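Local structure of PHOX (Pseudomonas fluorescens, 4A9V) at residues L190-N195 with G247-I252; G268-E273 with V287-D292; E296-F301 with D384-I389. The protein acts as an alkaline phosphatase, hydrolysing phosphate monoesters with the help of a cofactor built from two oxo-bridged irons and calcium ions. One frame throughout, in Å; residues are numbered along the deposited sequence. Where two conformers were deposited one is given.

Interaction 1 (L190-N195 with G247-I252). With FEO (mu-oxo-diiron), chain S.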
loop_
_atom_site.group_PDB
_atom_site.type_symbol
_atom_site.label_atom_id
_atom_site.label_comp_id
_atom_site.label_asym_id
_atom_site.label_seq_id
_atom_site.Cartn_x
_atom_site.Cartn_y
_atom_site.Cartn_z
ATOM N N LEU A 190 -8.036 -6.869 -3.145
ATOM C CA LEU A 190 -8.362 -5.515 -2.719
ATOM C C LEU A 190 -7.219 -4.582 -3.079
ATOM O O LEU A 190 -6.050 -4.876 -2.800
ATOM C CB LEU A 190 -8.604 -5.472 -1.206
ATOM C CG LEU A 190 -9.667 -6.434 -0.662
ATOM C CD1 LEU A 190 -9.836 -6.259 0.841
ATOM C CD2 LEU A 190 -11.002 -6.289 -1.378
ATOM N N THR A 191 -7.567 -3.485 -3.741
ATOM C CA THR A 191 -6.615 -2.441 -4.042
ATOM C C THR A 191 -7.032 -1.153 -3.334
ATOM O O THR A 191 -8.217 -0.865 -3.181
ATOM C CB THR A 191 -6.441 -2.232 -5.563
ATOM O OG1 THR A 191 -5.355 -1.329 -5.779
ATOM C CG2 THR A 191 -7.688 -1.668 -6.218
ATOM N N CYS A 192 -6.047 -0.401 -2.864
ATOM C CA CYS A 192 -6.267 0.684 -1.923
ATOM C C CYS A 192 -5.875 2.017 -2.545
ATOM O O CYS A 192 -4.732 2.201 -2.957
ATOM C CB CYS A 192 -5.416 0.439 -0.685
ATOM S SG CYS A 192 -6.013 -0.942 0.298
ATOM N N GLU A 193 -6.819 2.952 -2.602
ATOM C CA GLU A 193 -6.571 4.295 -3.121
ATOM C C GLU A 193 -6.022 5.166 -2.000
ATOM O O GLU A 193 -6.691 5.378 -0.991
ATOM C CB GLU A 193 -7.876 4.884 -3.670
ATOM C CG GLU A 193 -8.403 4.099 -4.856
ATOM C CD GLU A 193 -9.836 4.414 -5.263
ATOM O OE1 GLU A 193 -10.562 5.152 -4.558
ATOM O OE2 GLU A 193 -10.242 3.899 -6.332
ATOM N N GLU A 194 -4.795 5.652 -2.177
ATOM C CA GLU A 194 -4.073 6.364 -1.115
ATOM C C GLU A 194 -4.056 7.876 -1.400
ATOM O O GLU A 194 -4.990 8.572 -1.024
ATOM C CB GLU A 194 -2.658 5.787 -0.920
ATOM C CG GLU A 194 -1.885 6.433 0.224
ATOM C CD GLU A 194 -0.414 6.088 0.217
ATOM O OE1 GLU A 194 0.142 5.858 -0.880
ATOM O OE2 GLU A 194 0.197 6.131 1.302
ATOM N N ASN A 195 -3.075 8.373 -2.150
ATOM C CA ASN A 195 -2.916 9.822 -2.339
ATOM C C ASN A 195 -3.758 10.361 -3.494
ATOM O O ASN A 195 -3.302 11.156 -4.331
ATOM C CB ASN A 195 -1.445 10.169 -2.514
ATOM C CG ASN A 195 -0.669 9.993 -1.228
ATOM O OD1 ASN A 195 -1.052 10.541 -0.191
ATOM N ND2 ASN A 195 0.349 9.152 -1.255
ATOM N N GLY A 247 -10.560 7.368 -2.870
ATOM C CA GLY A 247 -10.161 7.154 -1.481
ATOM C C GLY A 247 -10.813 5.933 -0.844
ATOM O O GLY A 247 -11.001 5.893 0.375
ATOM N N TRP A 248 -11.088 4.915 -1.658
ATOM C CA TRP A 248 -11.780 3.707 -1.208
ATOM C C TRP A 248 -10.935 2.482 -1.437
ATOM O O TRP A 248 -9.946 2.507 -2.183
ATOM C CB TRP A 248 -13.098 3.564 -1.968
ATOM C CG TRP A 248 -13.996 4.772 -1.859
ATOM C CD1 TRP A 248 -14.173 5.779 -2.799
ATOM C CD2 TRP A 248 -14.874 5.127 -0.743
ATOM N NE1 TRP A 248 -15.075 6.714 -2.348
ATOM C CE2 TRP A 248 -15.548 6.357 -1.126
ATOM C CE3 TRP A 248 -15.171 4.549 0.484
ATOM C CZ2 TRP A 248 -16.517 6.932 -0.327
ATOM C CZ3 TRP A 248 -16.117 5.165 1.302
ATOM C CH2 TRP A 248 -16.789 6.321 0.896
ATOM N N VAL A 249 -11.318 1.400 -0.773
ATOM C CA VAL A 249 -10.847 0.064 -1.091
ATOM C C VAL A 249 -11.715 -0.491 -2.214
ATOM O O VAL A 249 -12.942 -0.415 -2.163
ATOM C CB VAL A 249 -10.932 -0.843 0.146
ATOM C CG1 VAL A 249 -10.444 -2.242 -0.190
ATOM C CG2 VAL A 249 -10.106 -0.258 1.280
ATOM N N VAL A 250 -11.058 -1.026 -3.233
ATOM C CA VAL A 250 -11.721 -1.503 -4.436
ATOM C C VAL A 250 -11.472 -3.003 -4.585
ATOM O O VAL A 250 -10.340 -3.466 -4.482
ATOM C CB VAL A 250 -11.175 -0.758 -5.674
ATOM C CG1 VAL A 250 -11.889 -1.220 -6.932
ATOM C CG2 VAL A 250 -11.315 0.742 -5.496
ATOM N N GLU A 251 -12.541 -3.769 -4.784
ATOM C CA GLU A 251 -12.469 -5.219 -4.881
ATOM C C GLU A 251 -12.527 -5.653 -6.349
ATOM O O GLU A 251 -13.398 -5.222 -7.118
ATOM C CB GLU A 251 -13.615 -5.852 -4.087
ATOM C CG GLU A 251 -13.521 -7.367 -4.000
ATOM C CD GLU A 251 -14.523 -8.003 -3.051
ATOM O OE1 GLU A 251 -15.443 -7.301 -2.578
ATOM O OE2 GLU A 251 -14.444 -9.235 -2.859
ATOM N N ILE A 252 -11.553 -6.480 -6.722
ATOM C CA ILE A 252 -11.353 -6.970 -8.082
ATOM C C ILE A 252 -11.345 -8.497 -8.076
ATOM O O ILE A 252 -10.697 -9.114 -7.235
ATOM C CB ILE A 252 -9.997 -6.459 -8.629
ATOM C CG1 ILE A 252 -10.017 -4.934 -8.791
ATOM C CG2 ILE A 252 -9.621 -7.143 -9.940
ATOM C CD1 ILE A 252 -8.645 -4.293 -8.882
HETATM FE FE1 FEO S . 1.700 4.618 -1.330
HETATM FE FE2 FEO S . 1.886 5.233 2.084
HETATM O O FEO S . 2.623 4.673 0.390
HETATM O O HOH W 1 3.391 3.402 -1.903
HETATM O O HOH W 2 3.024 6.440 -1.613
#
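T191 and V250 pack closely as an antiparallel hydrogen-bonded pair, with T191 N to V250 O at 2.9 Å and V250 N to T191 O at 2.8 Å. Their side chains lie side by side, T191 CG2 being 3.6 Å from V250 CB. With OG1 anti to the backbone N (chi1 -172°), the methyl is left to pack against valine while the hydroxyl bonds to N88. Backbone pairing continues through E193 N to W248 O at 3.2 Å, and the E193 carboxylate adds to it. OE1 takes a straight bond from W248 N at 3.0 Å (171°), met from above the carboxylate plane, and a weak, bent one from G247 N. OE2 turns to K263 and T175. Glycine suits position 247 because at its positive phi a beta carbon would press on the preceding carbonyl oxygen. On the other face L190 packs on V249 and E251, but C192 is looser, its SG 4.3 Å from V249 CG2. E194 leaves the strand pair altogether, its oxygens binding iron FE1 (OE1, 2.0 Å) and iron FE2 (OE2, 2.1 Å). A buried antiparallel strand pair delivering a ligand from its end is in keeping with a beta-propeller blade bordering a central metal site.

Interaction 2 (G268-E273 with V287-D292). With CA (calcium ion), chain Q; FEO (mu-oxo-diiron), chain S.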
loop_
_atom_site.group_PDB
_atom_site.type_symbol
_atom_site.label_atom_id
_atom_site.label_comp_id
_atom_site.label_asym_id
_atom_site.label_seq_id
_atom_site.Cartn_x
_atom_site.Cartn_y
_atom_site.Cartn_z
ATOM N N GLY A 268 -14.816 2.602 4.399
ATOM C CA GLY A 268 -14.461 3.982 4.719
ATOM C C GLY A 268 -13.579 4.651 3.676
ATOM O O GLY A 268 -12.902 3.974 2.894
ATOM N N ARG A 269 -13.600 5.981 3.676
ATOM C CA ARG A 269 -12.820 6.785 2.741
ATOM C C ARG A 269 -11.699 7.499 3.485
ATOM O O ARG A 269 -11.948 8.215 4.460
ATOM C CB ARG A 269 -13.723 7.814 2.047
ATOM C CG ARG A 269 -12.968 8.795 1.170
ATOM C CD ARG A 269 -13.934 9.587 0.313
ATOM N NE ARG A 269 -13.312 10.758 -0.294
ATOM C CZ ARG A 269 -13.200 11.944 0.293
ATOM N NH1 ARG A 269 -13.634 12.136 1.529
ATOM N NH2 ARG A 269 -12.583 12.927 -0.341
ATOM N N PHE A 270 -10.470 7.279 3.033
ATOM C CA PHE A 270 -9.264 7.880 3.591
ATOM C C PHE A 270 -8.110 7.469 2.669
ATOM O O PHE A 270 -8.356 6.982 1.563
ATOM C CB PHE A 270 -9.040 7.522 5.091
ATOM C CG PHE A 270 -9.138 6.048 5.425
ATOM C CD1 PHE A 270 -8.014 5.236 5.391
ATOM C CD2 PHE A 270 -10.294 5.539 6.002
ATOM C CE1 PHE A 270 -8.069 3.928 5.833
ATOM C CE2 PHE A 270 -10.354 4.238 6.447
ATOM C CZ PHE A 270 -9.236 3.440 6.392
ATOM N N LYS A 271 -6.877 7.791 3.043
ATOM C CA LYS A 271 -5.740 7.524 2.174
ATOM C C LYS A 271 -5.198 6.119 2.470
ATOM O O LYS A 271 -4.254 5.930 3.239
ATOM C CB LYS A 271 -4.699 8.637 2.300
ATOM C CG LYS A 271 -5.291 9.966 1.890
ATOM C CD LYS A 271 -4.305 11.115 1.829
ATOM C CE LYS A 271 -5.060 12.412 1.590
ATOM N NZ LYS A 271 -4.174 13.606 1.589
ATOM N N HIS A 272 -5.923 5.130 1.954
ATOM C CA HIS A 272 -5.690 3.729 2.292
ATOM C C HIS A 272 -4.336 3.264 1.821
ATOM O O HIS A 272 -4.041 3.342 0.629
ATOM C CB HIS A 272 -6.734 2.858 1.604
ATOM C CG HIS A 272 -8.123 2.999 2.155
ATOM N ND1 HIS A 272 -8.571 2.230 3.174
ATOM C CD2 HIS A 272 -9.188 3.788 1.760
ATOM C CE1 HIS A 272 -9.854 2.527 3.422
ATOM N NE2 HIS A 272 -10.233 3.477 2.566
ATOM N N GLU A 273 -3.575 2.628 2.710
ATOM C CA GLU A 273 -2.323 1.979 2.322
ATOM C C GLU A 273 -2.588 0.537 1.883
ATOM O O GLU A 273 -2.533 0.230 0.695
ATOM C CB GLU A 273 -1.301 2.024 3.447
ATOM C CG GLU A 273 0.043 1.447 3.024
ATOM C CD GLU A 273 1.019 2.484 2.510
ATOM O OE1 GLU A 273 0.773 3.695 2.748
ATOM O OE2 GLU A 273 2.044 2.075 1.904
ATOM N N VAL A 287 -10.816 -6.715 8.260
ATOM C CA VAL A 287 -9.867 -6.008 7.403
ATOM C C VAL A 287 -9.235 -4.861 8.189
ATOM O O VAL A 287 -9.919 -3.906 8.550
ATOM C CB VAL A 287 -10.542 -5.446 6.136
ATOM C CG1 VAL A 287 -9.486 -4.889 5.196
ATOM C CG2 VAL A 287 -11.406 -6.499 5.452
ATOM N N TYR A 288 -7.952 -4.987 8.520
ATOM C CA TYR A 288 -7.216 -3.902 9.184
ATOM C C TYR A 288 -6.628 -2.958 8.133
ATOM O O TYR A 288 -6.116 -3.410 7.106
ATOM C CB TYR A 288 -6.080 -4.464 10.052
ATOM C CG TYR A 288 -6.536 -5.317 11.212
ATOM C CD1 TYR A 288 -7.006 -4.736 12.376
ATOM C CD2 TYR A 288 -6.400 -6.696 11.181
ATOM C CE1 TYR A 288 -7.371 -5.509 13.464
ATOM C CE2 TYR A 288 -6.765 -7.483 12.260
ATOM C CZ TYR A 288 -7.228 -6.880 13.414
ATOM O OH TYR A 288 -7.591 -7.638 14.508
ATOM N N MET A 289 -6.703 -1.652 8.383
ATOM C CA MET A 289 -6.393 -0.644 7.374
ATOM C C MET A 289 -5.703 0.566 7.994
ATOM O O MET A 289 -6.250 1.196 8.896
ATOM C CB MET A 289 -7.681 -0.167 6.705
ATOM C CG MET A 289 -8.376 -1.233 5.883
ATOM S SD MET A 289 -9.965 -0.689 5.229
ATOM C CE MET A 289 -10.950 -0.679 6.729
ATOM N N GLY A 290 -4.614 1.008 7.375
ATOM C CA GLY A 290 -3.949 2.244 7.763
ATOM C C GLY A 290 -4.302 3.392 6.832
ATOM O O GLY A 290 -4.555 3.188 5.643
ATOM N N ASP A 291 -4.301 4.606 7.386
ATOM C CA ASP A 291 -4.458 5.865 6.651
ATOM C C ASP A 291 -3.119 6.598 6.667
ATOM O O ASP A 291 -2.701 7.091 7.714
ATOM C CB ASP A 291 -5.531 6.709 7.361
ATOM C CG ASP A 291 -5.875 7.983 6.641
ATOM O OD1 ASP A 291 -5.401 8.206 5.504
ATOM O OD2 ASP A 291 -6.694 8.755 7.196
ATOM N N ASP A 292 -2.397 6.581 5.546
ATOM C CA ASP A 292 -1.027 7.087 5.546
ATOM C C ASP A 292 -0.989 8.599 5.385
ATOM O O ASP A 292 -0.859 9.140 4.288
ATOM C CB ASP A 292 -0.168 6.409 4.486
ATOM C CG ASP A 292 1.241 6.953 4.461
ATOM O OD1 ASP A 292 1.593 7.728 5.376
ATOM O OD2 ASP A 292 2.003 6.600 3.537
HETATM CA CA CA Q . 3.972 2.660 0.770
HETATM FE FE1 FEO S . 1.700 4.618 -1.330
HETATM FE FE2 FEO S . 1.886 5.233 2.084
HETATM O O FEO S . 2.623 4.673 0.390
HETATM O O HOH W 3 -6.148 1.142 4.228
HETATM O O HOH W 1 3.391 3.402 -1.903
HETATM O O HOH W 4 2.858 0.832 -0.548
HETATM O O HOH W 5 5.760 1.412 -0.431
HETATM O O HOH W 6 5.430 4.673 -0.084
HETATM O O HOH W 2 3.024 6.440 -1.613
#
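Three hydrogen bonds tie K271 and E273 to G290, D291 and D292. D292 N gives to K271 O at 3.0 Å and E273 N to G290 O at 3.1 Å, while D291 OD1 receives K271 N at 2.9 Å from well above its carboxylate plane. K271 centres an inverse gamma turn. Nonpolar and ring contacts come next. M289 SD sits at the edge of the H272 ring, 3.7 Å from CE1, and the edge of the F270 ring brings CZ to M289 CB and CE1 to G290 O. Histidine suits its place because both nitrogens work: NE2 donates to G268 O almost in the ring plane, and ND1 meets a water that also bonds G290 O. Metal coordination is the third kind. E273 OE1 and D292 OD2 each bind iron FE2 at 2.0 Å, and the bend in E273 (chi2 93°) accompanies a second reach, OE2 to calcium at 2.3 Å. D292 OD1 forms a salt bridge with R385. Around this core, strand 284-290 runs between strands 276-279 and 296-303, D291 forms a salt bridge with R372 of helix 371-377, and H272 and M289 both touch V249 of strand 249-252.

Interaction 3 (E296-F301 with D384-I389). With CA (calcium ion), chain R; CA (calcium ion), chain Q; FEO (mu-oxo-diiron), chain S.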
loop_
_atom_site.group_PDB
_atom_site.type_symbol
_atom_site.label_atom_id
_atom_site.label_comp_id
_atom_site.label_asym_id
_atom_site.label_seq_id
_atom_site.Cartn_x
_atom_site.Cartn_y
_atom_site.Cartn_z
ATOM N N GLU A 296 -2.743 10.721 11.275
ATOM C CA GLU A 296 -4.010 10.040 10.984
ATOM C C GLU A 296 -4.031 8.640 11.623
ATOM O O GLU A 296 -3.221 8.340 12.510
ATOM C CB GLU A 296 -4.284 10.015 9.478
ATOM C CG GLU A 296 -4.562 11.392 8.888
ATOM C CD GLU A 296 -5.884 12.035 9.298
ATOM O OE1 GLU A 296 -6.743 11.407 9.951
ATOM O OE2 GLU A 296 -6.098 13.189 8.878
ATOM N N PHE A 297 -5.058 7.851 11.310
ATOM C CA PHE A 297 -5.483 6.767 12.182
ATOM C C PHE A 297 -5.332 5.370 11.569
ATOM O O PHE A 297 -5.076 5.198 10.368
ATOM C CB PHE A 297 -6.935 6.976 12.607
ATOM C CG PHE A 297 -7.224 8.358 13.136
ATOM C CD1 PHE A 297 -6.432 8.911 14.129
ATOM C CD2 PHE A 297 -8.317 9.086 12.678
ATOM C CE1 PHE A 297 -6.740 10.142 14.675
ATOM C CE2 PHE A 297 -8.600 10.343 13.191
ATOM C CZ PHE A 297 -7.799 10.876 14.181
ATOM N N ILE A 298 -5.525 4.369 12.428
ATOM C CA ILE A 298 -5.616 2.959 12.048
ATOM C C ILE A 298 -7.053 2.482 12.261
ATOM O O ILE A 298 -7.664 2.752 13.294
ATOM C CB ILE A 298 -4.644 2.110 12.893
ATOM C CG1 ILE A 298 -3.197 2.517 12.595
ATOM C CG2 ILE A 298 -4.857 0.624 12.632
ATOM C CD1 ILE A 298 -2.186 1.989 13.588
ATOM N N TYR A 299 -7.567 1.762 11.267
ATOM C CA TYR A 299 -8.968 1.347 11.195
ATOM C C TYR A 299 -9.094 -0.181 11.112
ATOM O O TYR A 299 -8.139 -0.893 10.794
ATOM C CB TYR A 299 -9.660 1.976 9.977
ATOM C CG TYR A 299 -9.708 3.486 9.988
ATOM C CD1 TYR A 299 -8.602 4.242 9.605
ATOM C CD2 TYR A 299 -10.885 4.161 10.285
ATOM C CE1 TYR A 299 -8.657 5.626 9.579
ATOM C CE2 TYR A 299 -10.954 5.542 10.230
ATOM C CZ TYR A 299 -9.842 6.268 9.887
ATOM O OH TYR A 299 -9.949 7.639 9.843
ATOM N N LYS A 300 -10.306 -0.672 11.346
ATOM C CA LYS A 300 -10.614 -2.102 11.320
ATOM C C LYS A 300 -12.068 -2.263 10.891
ATOM O O LYS A 300 -12.965 -1.722 11.527
ATOM C CB LYS A 300 -10.411 -2.695 12.714
ATOM C CG LYS A 300 -10.809 -4.146 12.882
ATOM C CD LYS A 300 -10.868 -4.465 14.371
ATOM C CE LYS A 300 -11.166 -5.924 14.669
ATOM N NZ LYS A 300 -11.316 -6.130 16.136
ATOM N N PHE A 301 -12.295 -3.043 9.845
ATOM C CA PHE A 301 -13.646 -3.380 9.417
ATOM C C PHE A 301 -13.930 -4.828 9.784
ATOM O O PHE A 301 -13.087 -5.702 9.587
ATOM C CB PHE A 301 -13.779 -3.203 7.905
ATOM C CG PHE A 301 -15.119 -3.624 7.364
ATOM C CD1 PHE A 301 -16.220 -2.789 7.461
ATOM C CD2 PHE A 301 -15.280 -4.870 6.781
ATOM C CE1 PHE A 301 -17.459 -3.201 7.003
ATOM C CE2 PHE A 301 -16.505 -5.261 6.277
ATOM C CZ PHE A 301 -17.598 -4.424 6.387
ATOM N N ASP A 384 1.911 8.030 13.675
ATOM C CA ASP A 384 3.050 8.372 12.816
ATOM C C ASP A 384 2.986 7.624 11.467
ATOM O O ASP A 384 3.779 6.717 11.207
ATOM C CB ASP A 384 4.376 8.014 13.507
ATOM C CG ASP A 384 4.725 8.904 14.690
ATOM O OD1 ASP A 384 4.028 9.913 14.934
ATOM O OD2 ASP A 384 5.761 8.589 15.327
ATOM N N ARG A 385 2.080 8.057 10.596
ATOM C CA ARG A 385 1.982 7.542 9.225
ATOM C C ARG A 385 1.890 6.024 9.160
ATOM O O ARG A 385 2.803 5.344 8.678
ATOM C CB ARG A 385 3.139 8.029 8.364
ATOM C CG ARG A 385 3.154 9.529 8.150
ATOM C CD ARG A 385 4.211 9.899 7.134
ATOM N NE ARG A 385 3.916 9.275 5.855
ATOM C CZ ARG A 385 4.826 8.999 4.932
ATOM N NH1 ARG A 385 6.029 9.550 5.017
ATOM N NH2 ARG A 385 4.486 8.302 3.855
ATOM N N PRO A 386 0.728 5.478 9.532
ATOM C CA PRO A 386 0.484 4.061 9.299
ATOM C C PRO A 386 0.595 3.703 7.830
ATOM O O PRO A 386 -0.054 4.327 6.988
ATOM C CB PRO A 386 -0.954 3.859 9.795
ATOM C CG PRO A 386 -1.271 5.051 10.627
ATOM C CD PRO A 386 -0.451 6.169 10.078
ATOM N N GLU A 387 1.424 2.713 7.529
ATOM C CA GLU A 387 1.455 2.150 6.189
ATOM C C GLU A 387 0.969 0.701 6.251
ATOM O O GLU A 387 -0.184 0.482 6.614
ATOM C CB GLU A 387 2.797 2.404 5.494
ATOM C CG GLU A 387 2.958 3.889 5.164
ATOM C CD GLU A 387 4.036 4.183 4.132
ATOM O OE1 GLU A 387 5.221 4.207 4.522
ATOM O OE2 GLU A 387 3.712 4.430 2.939
ATOM N N TRP A 388 1.770 -0.285 5.871
ATOM C CA TRP A 388 1.218 -1.633 5.722
ATOM C C TRP A 388 0.933 -2.302 7.048
ATOM O O TRP A 388 1.681 -2.162 8.020
ATOM C CB TRP A 388 2.164 -2.530 4.939
ATOM C CG TRP A 388 2.302 -2.178 3.489
ATOM C CD1 TRP A 388 2.573 -0.938 2.929
ATOM C CD2 TRP A 388 2.456 -3.131 2.402
ATOM N NE1 TRP A 388 2.846 -1.063 1.594
ATOM C CE2 TRP A 388 2.841 -2.362 1.231
ATOM C CE3 TRP A 388 2.416 -4.515 2.313
ATOM C CZ2 TRP A 388 3.123 -2.967 0.018
ATOM C CZ3 TRP A 388 2.732 -5.112 1.090
ATOM C CH2 TRP A 388 3.082 -4.353 -0.023
ATOM N N ILE A 389 -0.093 -3.153 7.028
ATOM C CA ILE A 389 -0.455 -4.021 8.141
ATOM C C ILE A 389 -0.435 -5.469 7.662
ATOM O O ILE A 389 -0.887 -5.768 6.546
ATOM C CB ILE A 389 -1.855 -3.648 8.677
ATOM C CG1 ILE A 389 -1.851 -2.196 9.163
ATOM C CG2 ILE A 389 -2.268 -4.591 9.798
ATOM C CD1 ILE A 389 -3.218 -1.644 9.513
HETATM CA CA CA R . 6.064 5.218 2.359
HETATM CA CA CA Q . 3.972 2.660 0.770
HETATM FE FE1 FEO S . 1.700 4.618 -1.330
HETATM FE FE2 FEO S . 1.886 5.233 2.084
HETATM O O FEO S . 2.623 4.673 0.390
HETATM O O HOH W 7 5.064 7.007 1.120
HETATM O O HOH W 4 2.858 0.832 -0.548
HETATM O O HOH W 1 3.391 3.402 -1.903
HETATM O O HOH W 5 5.760 1.412 -0.431
HETATM O O HOH W 6 5.430 4.673 -0.084
#
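I298 meets P386 and I389 in a small contact, mainly between apolar side chains and without a hydrogen bond, best followed along the isoleucine. From CB the chain forks. CG1, anti to the carbonyl carbon (chi1 -64°), goes to the proline ring, lying 3.7 Å from P386 CG and 3.8 Å from P386 CB. CD1, at the end of that branch, stays beside the same ring, 4.4 Å from P386 CG. The other branch, CG2, comes within 4.2 Å of I389 CD1, so the beta-branch lets CG1 and CG2 touch different residues. P386 CG also rests against F297 O. Proline fits here as a compact ring with no backbone N-H to satisfy. The backbone at E387 (psi -120°) departs from a regular extended strand, and P386 and I389, three residues apart, both direct their beta carbons toward segment 296-301. C400 of strand 398-402 touches both isoleucines, filling in the same core. E387 and W388 lead instead to the metal site. Both oxygens of E387 bind one calcium at 2.5 Å, and OE2 in addition binds iron FE2 at 2.2 Å and the second calcium more distantly, at 2.8 Å. The indole NE1 of W388 donates to a water on that second calcium. The chemistry therefore divides the strand: contact with 296-301 depends on the fit of largely hydrocarbon surfaces, whereas E387 is held by coordination to iron and two calcium ions that is probably electrostatic in large part.

The three contacts converge on the oxo-bridged diiron cluster, whose iron FE2 takes E194 from interaction 1, E273 and D292 from interaction 2 and E387 from interaction 3. The metal draws these carboxylates close: E194 OE2 lies 2.9 Å from both E273 OE1 and D292 OD2. Interactions 2 and 3 are nearest neighbours, their centres about 6 Å apart, and adjacent strands join them through a probable hydrogen bond, M289 O to Y299 N at 2.8 Å. Interaction 1 belongs to another sheet, about 9 Å and 14 Å from the centres of interactions 2 and 3, yet C192 CB packs 3.2 Å from E273 O. Outside them, E90 and C179 complete the protein ligands of iron FE1.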